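Side-chain contacts in terminal oxygenase component of carbazole 1,9a-dioxygenase (Sphingomonas, PDB 3GKQ), which probably catalyses, as the terminal oxygenase of carbazole 1,9a-dioxygenase, the dioxygenation of carbazole with electrons passed from a Rieske cluster to a non-heme iron: residues A[197-202]-A[320-325]; A[262-265]-A[271-274]; A[281-286]-A[329-334]. One frame throughout, in Å; residues are numbered along the deposited sequence.

Contact 1 of 3, residues A[197-202]-A[320-325]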
# COMPACT_ATOMS: atom_id res chain seq x y z
N ASP A 197 36.33 -20.34 -2.07
CA ASP A 197 37.16 -21.21 -2.88
C ASP A 197 37.74 -20.38 -4.02
O ASP A 197 38.89 -20.55 -4.41
CB ASP A 197 36.34 -22.37 -3.46
CG ASP A 197 36.02 -23.44 -2.44
OD1 ASP A 197 36.53 -23.36 -1.30
OD2 ASP A 197 35.26 -24.36 -2.78
N GLY A 198 36.92 -19.46 -4.52
CA GLY A 198 37.32 -18.60 -5.62
C GLY A 198 38.57 -17.77 -5.39
O GLY A 198 39.21 -17.34 -6.36
N ASN A 199 38.94 -17.53 -4.14
CA ASN A 199 40.14 -16.74 -3.89
C ASN A 199 40.93 -17.24 -2.68
O ASN A 199 41.67 -16.48 -2.06
CB ASN A 199 39.76 -15.26 -3.71
CG ASN A 199 40.98 -14.34 -3.72
OD1 ASN A 199 41.88 -14.50 -4.55
ND2 ASN A 199 41.00 -13.37 -2.82
N ASP A 200 40.77 -18.52 -2.36
CA ASP A 200 41.48 -19.15 -1.25
C ASP A 200 41.47 -18.29 0.01
O ASP A 200 42.50 -18.08 0.65
CB ASP A 200 42.93 -19.45 -1.68
CG ASP A 200 43.73 -20.17 -0.61
OD1 ASP A 200 43.24 -21.18 -0.07
OD2 ASP A 200 44.86 -19.72 -0.31
N ILE A 201 40.28 -17.79 0.36
CA ILE A 201 40.12 -16.95 1.54
C ILE A 201 39.88 -17.77 2.80
O ILE A 201 39.14 -18.75 2.79
CB ILE A 201 38.93 -15.96 1.37
CG1 ILE A 201 39.44 -14.62 0.83
CG2 ILE A 201 38.23 -15.72 2.70
CD1 ILE A 201 39.95 -14.69 -0.55
N ALA A 202 40.52 -17.36 3.89
CA ALA A 202 40.32 -18.03 5.17
C ALA A 202 39.16 -17.31 5.86
O ALA A 202 39.28 -16.15 6.24
CB ALA A 202 41.57 -17.93 6.02
N GLU A 320 36.10 -7.26 -14.48
CA GLU A 320 36.14 -8.66 -14.88
C GLU A 320 36.14 -9.72 -13.78
O GLU A 320 35.73 -10.85 -14.03
CB GLU A 320 37.36 -8.88 -15.78
CG GLU A 320 37.20 -8.27 -17.18
CD GLU A 320 38.52 -7.91 -17.82
OE1 GLU A 320 39.51 -8.66 -17.63
OE2 GLU A 320 38.58 -6.87 -18.51
N LYS A 321 36.57 -9.37 -12.57
CA LYS A 321 36.62 -10.37 -11.51
C LYS A 321 35.89 -10.05 -10.21
O LYS A 321 34.93 -10.73 -9.84
CB LYS A 321 38.09 -10.68 -11.20
CG LYS A 321 38.31 -11.75 -10.13
CD LYS A 321 39.80 -11.99 -9.92
CE LYS A 321 40.06 -13.16 -8.98
NZ LYS A 321 41.53 -13.43 -8.83
N TRP A 322 36.36 -9.03 -9.51
CA TRP A 322 35.81 -8.65 -8.22
C TRP A 322 34.33 -8.29 -8.11
O TRP A 322 33.71 -8.56 -7.08
CB TRP A 322 36.68 -7.54 -7.64
CG TRP A 322 38.11 -7.97 -7.55
CD1 TRP A 322 39.18 -7.38 -8.16
CD2 TRP A 322 38.62 -9.10 -6.84
NE1 TRP A 322 40.33 -8.08 -7.87
CE2 TRP A 322 40.02 -9.14 -7.06
CE3 TRP A 322 38.04 -10.09 -6.03
CZ2 TRP A 322 40.84 -10.13 -6.51
CZ3 TRP A 322 38.85 -11.08 -5.48
CH2 TRP A 322 40.24 -11.09 -5.72
N VAL A 323 33.76 -7.68 -9.14
CA VAL A 323 32.35 -7.32 -9.08
C VAL A 323 31.46 -8.55 -8.86
O VAL A 323 30.64 -8.56 -7.94
CB VAL A 323 31.90 -6.58 -10.37
CG1 VAL A 323 30.38 -6.54 -10.45
CG2 VAL A 323 32.44 -5.15 -10.36
N GLU A 324 31.63 -9.58 -9.68
CA GLU A 324 30.81 -10.78 -9.55
C GLU A 324 31.26 -11.76 -8.47
O GLU A 324 30.43 -12.45 -7.87
CB GLU A 324 30.74 -11.53 -10.89
CG GLU A 324 29.98 -10.80 -11.99
CD GLU A 324 28.59 -10.36 -11.58
OE1 GLU A 324 27.93 -11.08 -10.79
OE2 GLU A 324 28.14 -9.29 -12.05
N LEU A 325 32.56 -11.83 -8.22
CA LEU A 325 33.09 -12.76 -7.23
C LEU A 325 32.91 -12.30 -5.78
O LEU A 325 32.65 -13.10 -4.89
CB LEU A 325 34.58 -13.00 -7.49
CG LEU A 325 35.19 -14.40 -7.32
CD1 LEU A 325 36.61 -14.24 -6.78
CD2 LEU A 325 34.38 -15.26 -6.37
O HOH W 1 41.53 -15.35 -6.86

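Contact 2 of 3, residues A[262-265]-A[271-274]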
# COMPACT_ATOMS: atom_id res chain seq x y z
N SER A 262 41.39 -5.75 9.63
CA SER A 262 41.01 -4.52 10.32
C SER A 262 39.69 -3.98 9.78
O SER A 262 39.62 -3.51 8.64
CB SER A 262 42.09 -3.46 10.15
OG SER A 262 41.65 -2.21 10.64
N ILE A 263 38.66 -4.05 10.62
CA ILE A 263 37.34 -3.54 10.24
C ILE A 263 37.02 -2.33 11.11
O ILE A 263 37.34 -2.32 12.30
CB ILE A 263 36.25 -4.61 10.45
CG1 ILE A 263 36.63 -5.90 9.72
CG2 ILE A 263 34.92 -4.10 9.93
CD1 ILE A 263 35.62 -7.00 9.86
N SER A 264 36.41 -1.32 10.51
CA SER A 264 36.06 -0.11 11.25
C SER A 264 34.87 0.60 10.62
O SER A 264 34.64 0.49 9.42
CB SER A 264 37.26 0.83 11.31
OG SER A 264 37.74 1.14 10.01
N VAL A 265 34.11 1.32 11.43
CA VAL A 265 32.95 2.06 10.95
C VAL A 265 33.12 3.51 11.34
O VAL A 265 33.61 3.81 12.43
CB VAL A 265 31.63 1.49 11.53
CG1 VAL A 265 31.60 1.65 13.05
CG2 VAL A 265 30.43 2.18 10.89
N LEU A 271 31.64 1.96 6.28
CA LEU A 271 32.50 0.86 6.69
C LEU A 271 33.81 0.76 5.91
O LEU A 271 33.88 1.14 4.74
CB LEU A 271 31.74 -0.46 6.53
CG LEU A 271 32.40 -1.75 7.04
CD1 LEU A 271 32.24 -1.84 8.55
CD2 LEU A 271 31.73 -2.95 6.38
N LYS A 272 34.84 0.25 6.58
CA LYS A 272 36.14 0.03 5.97
C LYS A 272 36.63 -1.35 6.38
O LYS A 272 36.86 -1.61 7.57
CB LYS A 272 37.16 1.08 6.41
CG LYS A 272 38.55 0.84 5.81
CD LYS A 272 39.57 1.87 6.27
CE LYS A 272 40.96 1.55 5.74
NZ LYS A 272 41.98 2.54 6.22
N VAL A 273 36.78 -2.24 5.41
CA VAL A 273 37.26 -3.60 5.66
C VAL A 273 38.63 -3.70 4.99
O VAL A 273 38.74 -3.59 3.77
CB VAL A 273 36.30 -4.64 5.08
CG1 VAL A 273 36.77 -6.04 5.44
CG2 VAL A 273 34.89 -4.40 5.61
N ASP A 274 39.66 -3.92 5.79
CA ASP A 274 41.02 -3.98 5.26
C ASP A 274 41.85 -5.16 5.76
O ASP A 274 42.04 -5.34 6.96
CB ASP A 274 41.71 -2.66 5.60
CG ASP A 274 42.99 -2.46 4.83
OD1 ASP A 274 43.05 -2.90 3.66
OD2 ASP A 274 43.92 -1.83 5.38

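Contact 3 of 3, residues A[281-286]-A[329-334]. With FE2 (Fe (II) ion), chain G.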
# COMPACT_ATOMS: atom_id res chain seq x y z
N LEU A 281 43.49 -5.48 -1.79
CA LEU A 281 42.38 -4.55 -1.90
C LEU A 281 41.80 -4.12 -0.56
O LEU A 281 42.01 -4.77 0.46
CB LEU A 281 41.26 -5.19 -2.73
CG LEU A 281 41.62 -5.63 -4.15
CD1 LEU A 281 40.46 -6.40 -4.76
CD2 LEU A 281 41.96 -4.40 -4.99
N THR A 282 41.09 -3.00 -0.58
CA THR A 282 40.44 -2.47 0.61
C THR A 282 39.01 -2.12 0.22
O THR A 282 38.78 -1.46 -0.80
CB THR A 282 41.14 -1.20 1.14
OG1 THR A 282 42.46 -1.52 1.57
CG2 THR A 282 40.36 -0.61 2.31
N GLN A 283 38.04 -2.58 1.01
CA GLN A 283 36.65 -2.30 0.70
C GLN A 283 36.05 -1.23 1.60
O GLN A 283 36.25 -1.23 2.81
CB GLN A 283 35.83 -3.58 0.79
CG GLN A 283 34.40 -3.40 0.30
CD GLN A 283 33.70 -4.73 0.08
OE1 GLN A 283 34.30 -5.67 -0.44
NE2 GLN A 283 32.42 -4.80 0.45
N PHE A 284 35.32 -0.31 0.97
CA PHE A 284 34.65 0.79 1.67
C PHE A 284 33.16 0.71 1.33
O PHE A 284 32.80 0.55 0.16
CB PHE A 284 35.20 2.13 1.18
CG PHE A 284 36.69 2.29 1.35
CD1 PHE A 284 37.22 2.80 2.54
CD2 PHE A 284 37.56 1.97 0.32
CE1 PHE A 284 38.59 2.98 2.69
CE2 PHE A 284 38.94 2.14 0.46
CZ PHE A 284 39.46 2.65 1.65
N GLU A 285 32.30 0.81 2.34
CA GLU A 285 30.86 0.73 2.10
C GLU A 285 30.08 1.87 2.75
O GLU A 285 30.34 2.23 3.90
CB GLU A 285 30.28 -0.58 2.64
CG GLU A 285 30.96 -1.84 2.17
CD GLU A 285 30.14 -3.08 2.47
OE1 GLU A 285 29.54 -3.15 3.57
OE2 GLU A 285 30.09 -3.98 1.62
N TRP A 286 29.12 2.41 2.01
CA TRP A 286 28.24 3.47 2.49
C TRP A 286 26.82 2.91 2.50
O TRP A 286 26.48 2.05 1.69
CB TRP A 286 28.28 4.69 1.57
CG TRP A 286 29.36 5.70 1.87
CD1 TRP A 286 29.24 6.83 2.62
CD2 TRP A 286 30.72 5.67 1.40
NE1 TRP A 286 30.44 7.52 2.64
CE2 TRP A 286 31.36 6.82 1.90
CE3 TRP A 286 31.45 4.78 0.60
CZ2 TRP A 286 32.70 7.11 1.63
CZ3 TRP A 286 32.79 5.06 0.33
CH2 TRP A 286 33.40 6.22 0.85
N GLY A 329 29.02 -11.80 -5.28
CA GLY A 329 29.25 -13.15 -4.79
C GLY A 329 29.38 -13.30 -3.29
O GLY A 329 29.04 -14.34 -2.74
N PHE A 330 29.88 -12.26 -2.63
CA PHE A 330 30.06 -12.28 -1.19
C PHE A 330 29.01 -11.44 -0.45
O PHE A 330 28.41 -11.91 0.51
CB PHE A 330 31.46 -11.78 -0.83
CG PHE A 330 31.80 -11.92 0.63
CD1 PHE A 330 32.30 -13.12 1.13
CD2 PHE A 330 31.64 -10.85 1.50
CE1 PHE A 330 32.63 -13.25 2.47
CE2 PHE A 330 31.97 -10.96 2.85
CZ PHE A 330 32.47 -12.17 3.34
N ASN A 331 28.80 -10.21 -0.89
CA ASN A 331 27.85 -9.33 -0.21
C ASN A 331 26.37 -9.51 -0.49
O ASN A 331 25.54 -9.01 0.27
CB ASN A 331 28.23 -7.86 -0.44
CG ASN A 331 29.53 -7.49 0.24
OD1 ASN A 331 30.50 -7.09 -0.41
ND2 ASN A 331 29.57 -7.62 1.57
N ASP A 332 26.00 -10.21 -1.56
CA ASP A 332 24.58 -10.40 -1.84
C ASP A 332 23.88 -11.02 -0.63
O ASP A 332 22.71 -10.75 -0.37
CB ASP A 332 24.37 -11.29 -3.07
CG ASP A 332 24.55 -10.52 -4.38
OD1 ASP A 332 24.74 -9.29 -4.33
OD2 ASP A 332 24.49 -11.16 -5.45
N ASP A 333 24.61 -11.85 0.12
CA ASP A 333 24.05 -12.50 1.31
C ASP A 333 23.77 -11.52 2.45
O ASP A 333 22.94 -11.80 3.32
CB ASP A 333 24.99 -13.61 1.82
CG ASP A 333 25.01 -14.82 0.90
OD1 ASP A 333 23.94 -15.27 0.45
OD2 ASP A 333 26.11 -15.35 0.63
N ASP A 334 24.46 -10.39 2.46
CA ASP A 334 24.26 -9.39 3.51
C ASP A 334 22.88 -8.72 3.35
O ASP A 334 22.29 -8.25 4.33
CB ASP A 334 25.38 -8.34 3.49
CG ASP A 334 26.67 -8.82 4.19
OD1 ASP A 334 26.59 -9.31 5.33
OD2 ASP A 334 27.77 -8.70 3.61
FE FE2 G . 28.81 -9.24 5.45
O HOH W 2 33.12 -7.92 -1.37
O HOH W 3 28.00 -5.24 3.89
O HOH W 4 30.78 -8.74 5.43
O HOH W 5 28.63 -6.95 6.02

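Contact 1 of 3, residues A[197-202]-A[320-325]
A water bridges Asn199 OD1 and Lys321 NZ: it donates to the amide oxygen, accepts from the ammonium at 2.8 Å, and donates a second hydrogen bond to Gly198 O at 3.1 Å. The direct gap between Asn199 OD1 and Lys321 NZ is 4.4 Å, so the water carries the link. Lys257 also grips OD1, and ND2 donates a hydrogen bond to Asp278, so both ends of the amide are held. The Asn199 amide meets the outer rim of the Trp322 indole, its ND2 3.8 Å from Trp322 CH2 near the ring plane, the planes 76° apart. Asn199 CG is trans to its own N (chi1 -168°), which carries the amide across to the helix. The straight chain of Lys321 passes over one indole face, its CD 4.0 Å above the plane and offset to the rim. One turn along the helix from Lys321, Leu325 CD1 rests against Gly198 O at 4.1 Å. With an alanine in place of Asn199, the bridging water and Lys257 would probably lose an acceptor and the indole edge its polar neighbour. This water-mediated junction joins the end of helix 194-198 to helix 308-328 in the catalytic domain of a Rieske non-heme iron oxygenase.

Contact 2 of 3, residues A[262-265]-A[271-274]
Strands 262-265 and 271-274 run antiparallel, their axes 4.7 Å apart at closest and 174° between directions, with Ser262-Asp274 and Ser264-Lys272 as hydrogen-bonded pairs and Ile263-Val273 and Val265-Leu271 as non-hydrogen-bonded ones. Lys272 N reaches Ser264 O at 2.9 Å, and Ser264 N returns a bond to Lys272 O. Likewise Ser262 N meets Asp274 O at 2.8 Å and Asp274 N bonds Ser262 O. Lys272 O also receives the CA-H of Ile263, CA to O 3.3 Å. On the face of Ile263 and Leu271, the methyls Ile263 CG2 and Leu271 CD1 touch at 3.8 Å, a diagonal contact. The two strands form a beta hairpin in the antiparallel sheet of the Bet v 1-like catalytic domain, this face looking toward the iron, about 7 Å from the side chain of Leu271. The leucine side chain swings away from its own N (chi1 -174°), which also brings Leu271 CD1 to 3.5 Å from Ser264 O. The other face is more polar: Ser264 OG lies against Lys272 CB at 3.6 Å, while its hydrogen bond is with Trp266 NE1. The extended lysine carries NZ to the carbonyl of Pro154, and Asp274 OD1 bonds Thr282 on the next strand.

Contact 3 of 3, residues A[281-286]-A[329-334]
Gln283 NE2 donates to Asn331 OD1 over 3.1 Å, a nearly straight bond (163° at the hydrogen) that ties strand 282-289 of the Bet v 1-like sheet to segment 329-334, which carries the iron ligand Asp334. The site has the two-histidine, one-carboxylate facial triad of Rieske oxygenases: Asp334 binds the iron through both oxygens, and His186 and His190 complete the protein ligands. The close part is this buried amide cluster. The two amides reach toward each other, their planes 73° apart; Asn331 OD1 lies near the plane of the glutamine amide, whereas NE2 is tilted 32° from the asparagine carbonyl plane. With CG opposite the backbone N and an extended chain beyond it, Gln283 stretches across to Asn331. NE2 also makes a weak bond to Glu285 OE2, which is also hydrogen-bonded to the hydroxyl of Tyr297. Asn331 uses its other end for the metal site: ND2 donates to Asp334 OD2 at 2.9 Å, nearly along the C-O axis, so Asn331 is a second-shell residue linking Gln283 to the iron ligand and likely to limit the turning of its carboxylate.

On the looser side, waters mediate between the segments. One water donates to both Gln283 OE1 and Asn331 OD1, bridging the amides beside their direct bond. Another water lies 2.6 Å from Glu285 OE1 and only distantly from Asp334 OD2. Glu285 OE2 stays 3.7 Å from Asn331 ND2, without a bond, and the two carboxylates keep 5.6 Å between Glu285 OE2 and Asp334 OD2. Two more waters complete the metal's shell, the nearer 2.0 Å from the iron, while Asp334 OD1 and OD2 each bind it at 2.2 Å.

In the fold
All three contacts lie in the catalytic domain. Contact 2 and contact 3, with centres about 11 Å apart, share the antiparallel sheet: strands 270-274 and 282-289 are neighbours in it and follow each other in the chain. Contact 1 is centred about 12 Å from contact 3 and 19 Å from contact 2; its Trp322 packs on Leu281 of contact 3. Helix 308-328 of contact 1 leads into helix 332-346, which carries Asp334. Along the chain, contact 2 is nested inside the span closed by contact 1 and precedes contact 3, whereas contacts 1 and 3 alternate. Contacts 2 and 3 border the iron site, whereas contact 1 packs helix 308-328 farther out.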